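Local atomic coordinates of ribosomal RNA processing protein 6 (Trypanosoma brucei brucei, PDB entry 4NLC), a protein that probably trims RNA from its 3' end as an exosome-associated 3'-5' exoribonuclease, here represented by its catalytic core. Residues Leu111-Ile122 / Ala219-Tyr230. The protein carries 1 engineered substitution. Numbering follows the deposited sequence.
Sequences LMQISTRTQDFI and AQQDTHFLLYVY
Asp120, on the strand after the hairpin turn, reaches helix 213-224 through one carboxylate oxygen that takes two hydrogen bonds. His224 ND1 gives its proton to the syn lone pair of Asp120 OD2 at 2.8 Å, in the imidazole plane, while the amide Gln220 NE2 meets the anti lone pair of the same OD2 at 2.9 Å. The carboxylate stands nearly upright to both flat groups, 87° from the amide plane and 78° from the ring. A chi1 of 177° and an extended chain carry Gln220 NE2 out from the helix as far as this carboxylate.

Ser115 lies beside this pair, and its small hydroxyl donates to Asp120 OD1 (2.6 Å) from above the carboxylate plane; its OG also lies 2.7 Å from Thr223 OG1. A water joins that threonine hydroxyl to the Phe121 carbonyl.

Towards the start of strand 108-115 the contact turns apolar: Ala219 CB, short enough for close approach, sits 3.8 Å from both Leu111 CD2 and Ile122 CD1. At the hairpin turn, Leu227 CB lies over one guanidinium face of Arg117, off-centre.

Arg117 also forms salt bridges with Asp231 on helix 226-238 and Glu92 on the neighbouring strand. The Asp120, Ala219 and Leu227 contacts dock both helices on the mixed sheet of the RNase H-like exonuclease domain. They help set Asp222 near Asp96 and Glu98, an acidic cluster consistent with a DEDD-type metal site. Because His224 NE2 bonds the Leu64 carbonyl, both imidazole nitrogens probably carry protons; a cationic His224 and three donors would keep Asp120 anionic.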
loop_
_atom_site.group_PDB
_atom_site.type_symbol
_atom_site.label_atom_id
_atom_site.label_comp_id
_atom_site.label_asym_id
_atom_site.label_seq_id
_atom_site.Cartn_x
_atom_site.Cartn_y
_atom_site.Cartn_z
ATOM N N LEU A 111 -6.904 -6.374 0.849
ATOM C CA LEU A 111 -8.223 -6.290 0.249
ATOM C C LEU A 111 -8.216 -5.275 -0.852
ATOM O O LEU A 111 -7.451 -4.313 -0.800
ATOM C CB LEU A 111 -9.170 -5.803 1.350
ATOM C CG LEU A 111 -10.593 -6.313 1.388
ATOM C CD1 LEU A 111 -10.647 -7.830 1.632
ATOM C CD2 LEU A 111 -11.388 -5.549 2.458
ATOM N N MET A 112 -9.058 -5.505 -1.865
ATOM C CA MET A 112 -9.231 -4.585 -2.986
ATOM C C MET A 112 -10.743 -4.338 -3.037
ATOM O O MET A 112 -11.526 -5.279 -2.950
ATOM C CB MET A 112 -8.728 -5.193 -4.316
ATOM C CG MET A 112 -8.987 -4.307 -5.533
ATOM S SD MET A 112 -8.439 -5.034 -7.103
ATOM C CE MET A 112 -6.728 -4.640 -7.052
ATOM N N GLN A 113 -11.142 -3.084 -3.165
ATOM C CA GLN A 113 -12.554 -2.756 -3.256
ATOM C C GLN A 113 -12.750 -2.161 -4.642
ATOM O O GLN A 113 -11.892 -1.418 -5.139
ATOM C CB GLN A 113 -12.975 -1.754 -2.148
ATOM C CG GLN A 113 -12.755 -2.270 -0.715
ATOM C CD GLN A 113 -11.531 -1.671 -0.102
ATOM O OE1 GLN A 113 -11.541 -0.563 0.421
ATOM N NE2 GLN A 113 -10.436 -2.364 -0.191
ATOM N N ILE A 114 -13.853 -2.532 -5.282
ATOM C CA ILE A 114 -14.189 -2.034 -6.614
ATOM C C ILE A 114 -15.651 -1.663 -6.656
ATOM O O ILE A 114 -16.493 -2.496 -6.334
ATOM C CB ILE A 114 -13.843 -3.041 -7.769
ATOM C CG1 ILE A 114 -12.330 -3.375 -7.839
ATOM C CG2 ILE A 114 -14.302 -2.490 -9.131
ATOM C CD1 ILE A 114 -12.045 -4.847 -7.976
ATOM N N SER A 115 -15.961 -0.468 -7.154
ATOM C CA SER A 115 -17.347 -0.106 -7.391
ATOM C C SER A 115 -17.541 0.220 -8.857
ATOM O O SER A 115 -16.687 0.863 -9.476
ATOM C CB SER A 115 -17.783 1.094 -6.553
ATOM O OG SER A 115 -17.906 0.819 -5.167
ATOM N N THR A 116 -18.698 -0.179 -9.385
ATOM C CA THR A 116 -19.159 0.174 -10.727
ATOM C C THR A 116 -20.386 1.037 -10.487
ATOM O O THR A 116 -20.832 1.156 -9.345
ATOM C CB THR A 116 -19.474 -1.069 -11.631
ATOM O OG1 THR A 116 -20.704 -1.683 -11.256
ATOM C CG2 THR A 116 -18.354 -2.096 -11.662
ATOM N N ARG A 117 -20.962 1.604 -11.551
ATOM C CA ARG A 117 -22.190 2.399 -11.455
ATOM C C ARG A 117 -23.369 1.583 -10.905
ATOM O O ARG A 117 -24.322 2.174 -10.424
ATOM C CB ARG A 117 -22.579 2.962 -12.848
ATOM C CG ARG A 117 -21.529 3.874 -13.485
ATOM C CD ARG A 117 -21.184 5.080 -12.614
ATOM N NE ARG A 117 -20.309 5.962 -13.364
ATOM C CZ ARG A 117 -20.101 7.243 -13.103
ATOM N NH1 ARG A 117 -20.662 7.812 -12.044
ATOM N NH2 ARG A 117 -19.325 7.963 -13.894
ATOM N N THR A 118 -23.327 0.244 -11.006
ATOM C CA THR A 118 -24.479 -0.599 -10.633
ATOM C C THR A 118 -24.266 -1.504 -9.419
ATOM O O THR A 118 -25.234 -2.087 -8.919
ATOM C CB THR A 118 -24.936 -1.438 -11.853
ATOM O OG1 THR A 118 -23.796 -2.041 -12.503
ATOM C CG2 THR A 118 -25.743 -0.621 -12.836
ATOM N N GLN A 119 -23.013 -1.647 -8.957
ATOM C CA GLN A 119 -22.722 -2.537 -7.845
ATOM C C GLN A 119 -21.320 -2.368 -7.275
ATOM O O GLN A 119 -20.456 -1.736 -7.895
ATOM C CB GLN A 119 -22.959 -4.004 -8.264
ATOM C CG GLN A 119 -22.072 -4.453 -9.404
ATOM C CD GLN A 119 -22.427 -5.831 -9.882
ATOM O OE1 GLN A 119 -22.525 -6.075 -11.087
ATOM N NE2 GLN A 119 -22.552 -6.777 -8.966
ATOM N N ASP A 120 -21.107 -2.984 -6.097
ATOM C CA ASP A 120 -19.854 -2.967 -5.371
ATOM C C ASP A 120 -19.272 -4.373 -5.262
ATOM O O ASP A 120 -20.017 -5.347 -5.245
ATOM C CB ASP A 120 -20.094 -2.383 -3.955
ATOM C CG ASP A 120 -20.615 -0.955 -3.923
ATOM O OD1 ASP A 120 -20.295 -0.179 -4.851
ATOM O OD2 ASP A 120 -21.320 -0.608 -2.964
ATOM N N PHE A 121 -17.939 -4.468 -5.148
ATOM C CA PHE A 121 -17.204 -5.713 -4.993
ATOM C C PHE A 121 -16.121 -5.537 -3.952
ATOM O O PHE A 121 -15.589 -4.437 -3.784
ATOM C CB PHE A 121 -16.564 -6.144 -6.315
ATOM C CG PHE A 121 -17.553 -6.420 -7.424
ATOM C CD1 PHE A 121 -18.162 -7.671 -7.542
ATOM C CD2 PHE A 121 -17.884 -5.428 -8.349
ATOM C CE1 PHE A 121 -19.070 -7.931 -8.574
ATOM C CE2 PHE A 121 -18.783 -5.691 -9.389
ATOM C CZ PHE A 121 -19.353 -6.951 -9.504
ATOM N N ILE A 122 -15.843 -6.605 -3.219
ATOM C CA ILE A 122 -14.753 -6.674 -2.238
ATOM C C ILE A 122 -13.980 -7.908 -2.600
ATOM O O ILE A 122 -14.563 -8.987 -2.643
ATOM C CB ILE A 122 -15.181 -6.632 -0.745
ATOM C CG1 ILE A 122 -15.713 -5.239 -0.372
ATOM C CG2 ILE A 122 -14.012 -7.027 0.177
ATOM C CD1 ILE A 122 -16.507 -5.197 0.953
ATOM N N ALA A 219 -15.073 -1.040 4.019
ATOM C CA ALA A 219 -14.410 -1.338 2.746
ATOM C C ALA A 219 -15.280 -0.932 1.536
ATOM O O ALA A 219 -14.814 -0.239 0.627
ATOM C CB ALA A 219 -14.055 -2.820 2.682
ATOM N N GLN A 220 -16.554 -1.328 1.560
ATOM C CA GLN A 220 -17.523 -0.990 0.533
ATOM C C GLN A 220 -17.684 0.550 0.349
ATOM O O GLN A 220 -17.723 1.022 -0.793
ATOM C CB GLN A 220 -18.875 -1.631 0.887
ATOM C CG GLN A 220 -19.987 -1.272 -0.083
ATOM C CD GLN A 220 -21.354 -1.713 0.388
ATOM O OE1 GLN A 220 -21.625 -1.856 1.590
ATOM N NE2 GLN A 220 -22.247 -1.937 -0.562
ATOM N N GLN A 221 -17.782 1.308 1.463
ATOM C CA GLN A 221 -18.031 2.750 1.423
ATOM C C GLN A 221 -16.848 3.588 0.924
ATOM O O GLN A 221 -17.076 4.718 0.494
ATOM C CB GLN A 221 -18.542 3.253 2.771
ATOM C CG GLN A 221 -20.043 3.068 2.918
ATOM C CD GLN A 221 -20.514 3.339 4.314
ATOM O OE1 GLN A 221 -20.245 4.388 4.891
ATOM N NE2 GLN A 221 -21.224 2.388 4.892
ATOM N N ASP A 222 -15.617 3.021 0.899
ATOM C CA ASP A 222 -14.435 3.696 0.376
ATOM C C ASP A 222 -14.498 3.841 -1.160
ATOM O O ASP A 222 -13.872 4.762 -1.690
ATOM C CB ASP A 222 -13.145 2.958 0.794
ATOM C CG ASP A 222 -12.578 3.322 2.159
ATOM O OD1 ASP A 222 -13.144 4.228 2.825
ATOM O OD2 ASP A 222 -11.566 2.713 2.556
ATOM N N THR A 223 -15.277 2.963 -1.874
ATOM C CA THR A 223 -15.412 3.074 -3.331
ATOM C C THR A 223 -16.824 3.426 -3.796
ATOM O O THR A 223 -16.990 3.958 -4.892
ATOM C CB THR A 223 -14.932 1.799 -4.036
ATOM O OG1 THR A 223 -15.708 0.674 -3.601
ATOM C CG2 THR A 223 -13.455 1.553 -3.864
ATOM N N HIS A 224 -17.846 3.055 -3.008
ATOM C CA HIS A 224 -19.276 3.244 -3.309
ATOM C C HIS A 224 -19.667 4.656 -3.812
ATOM O O HIS A 224 -20.493 4.768 -4.729
ATOM C CB HIS A 224 -20.105 2.858 -2.085
ATOM C CG HIS A 224 -21.576 3.000 -2.300
ATOM N ND1 HIS A 224 -22.319 1.986 -2.858
ATOM C CD2 HIS A 224 -22.388 4.055 -2.042
ATOM C CE1 HIS A 224 -23.558 2.447 -2.923
ATOM N NE2 HIS A 224 -23.642 3.696 -2.453
ATOM N N PHE A 225 -19.033 5.714 -3.268
ATOM C CA PHE A 225 -19.359 7.094 -3.662
ATOM C C PHE A 225 -18.350 7.725 -4.645
ATOM O O PHE A 225 -18.568 8.848 -5.109
ATOM C CB PHE A 225 -19.500 7.998 -2.414
ATOM C CG PHE A 225 -20.317 7.415 -1.278
ATOM C CD1 PHE A 225 -21.695 7.595 -1.225
ATOM C CD2 PHE A 225 -19.703 6.737 -0.235
ATOM C CE1 PHE A 225 -22.441 7.086 -0.163
ATOM C CE2 PHE A 225 -20.459 6.187 0.799
ATOM C CZ PHE A 225 -21.814 6.401 0.850
ATOM N N LEU A 226 -17.256 7.013 -4.937
ATOM C CA LEU A 226 -16.147 7.532 -5.705
ATOM C C LEU A 226 -16.469 7.865 -7.164
ATOM O O LEU A 226 -15.941 8.857 -7.676
ATOM C CB LEU A 226 -14.920 6.612 -5.595
ATOM C CG LEU A 226 -13.540 7.250 -5.914
ATOM C CD1 LEU A 226 -13.351 8.598 -5.187
ATOM C CD2 LEU A 226 -12.398 6.310 -5.534
ATOM N N LEU A 227 -17.337 7.102 -7.833
ATOM C CA LEU A 227 -17.663 7.463 -9.224
ATOM C C LEU A 227 -18.530 8.711 -9.319
ATOM O O LEU A 227 -18.367 9.460 -10.265
ATOM C CB LEU A 227 -18.261 6.305 -10.014
ATOM C CG LEU A 227 -17.341 5.112 -10.247
ATOM C CD1 LEU A 227 -18.115 3.974 -10.872
ATOM C CD2 LEU A 227 -16.121 5.494 -11.058
ATOM N N TYR A 228 -19.403 8.967 -8.327
ATOM C CA TYR A 228 -20.206 10.210 -8.287
ATOM C C TYR A 228 -19.275 11.377 -8.039
ATOM O O TYR A 228 -19.423 12.406 -8.683
ATOM C CB TYR A 228 -21.291 10.173 -7.206
ATOM C CG TYR A 228 -22.048 11.485 -7.039
ATOM C CD1 TYR A 228 -22.991 11.896 -7.980
ATOM C CD2 TYR A 228 -21.844 12.296 -5.926
ATOM C CE1 TYR A 228 -23.710 13.082 -7.821
ATOM C CE2 TYR A 228 -22.548 13.495 -5.762
ATOM C CZ TYR A 228 -23.487 13.877 -6.709
ATOM O OH TYR A 228 -24.201 15.037 -6.545
ATOM N N VAL A 229 -18.328 11.219 -7.093
ATOM C CA VAL A 229 -17.309 12.222 -6.730
ATOM C C VAL A 229 -16.512 12.555 -7.991
ATOM O O VAL A 229 -16.313 13.728 -8.312
ATOM C CB VAL A 229 -16.418 11.713 -5.547
ATOM C CG1 VAL A 229 -15.101 12.481 -5.441
ATOM C CG2 VAL A 229 -17.188 11.781 -4.227
ATOM N N TYR A 230 -16.125 11.510 -8.736
ATOM C CA TYR A 230 -15.405 11.615 -10.005
ATOM C C TYR A 230 -16.185 12.525 -11.005
ATOM O O TYR A 230 -15.610 13.460 -11.549
ATOM C CB TYR A 230 -15.171 10.194 -10.584
ATOM C CG TYR A 230 -14.685 10.162 -12.015
ATOM C CD1 TYR A 230 -13.441 10.694 -12.363
ATOM C CD2 TYR A 230 -15.419 9.519 -13.008
ATOM C CE1 TYR A 230 -12.952 10.608 -13.668
ATOM C CE2 TYR A 230 -14.939 9.421 -14.319
ATOM C CZ TYR A 230 -13.706 9.974 -14.644
ATOM O OH TYR A 230 -13.242 9.943 -15.934
HETATM O O HOH W 1 -20.866 4.005 -7.983
HETATM O O HOH W 2 -16.818 -1.922 -2.691
#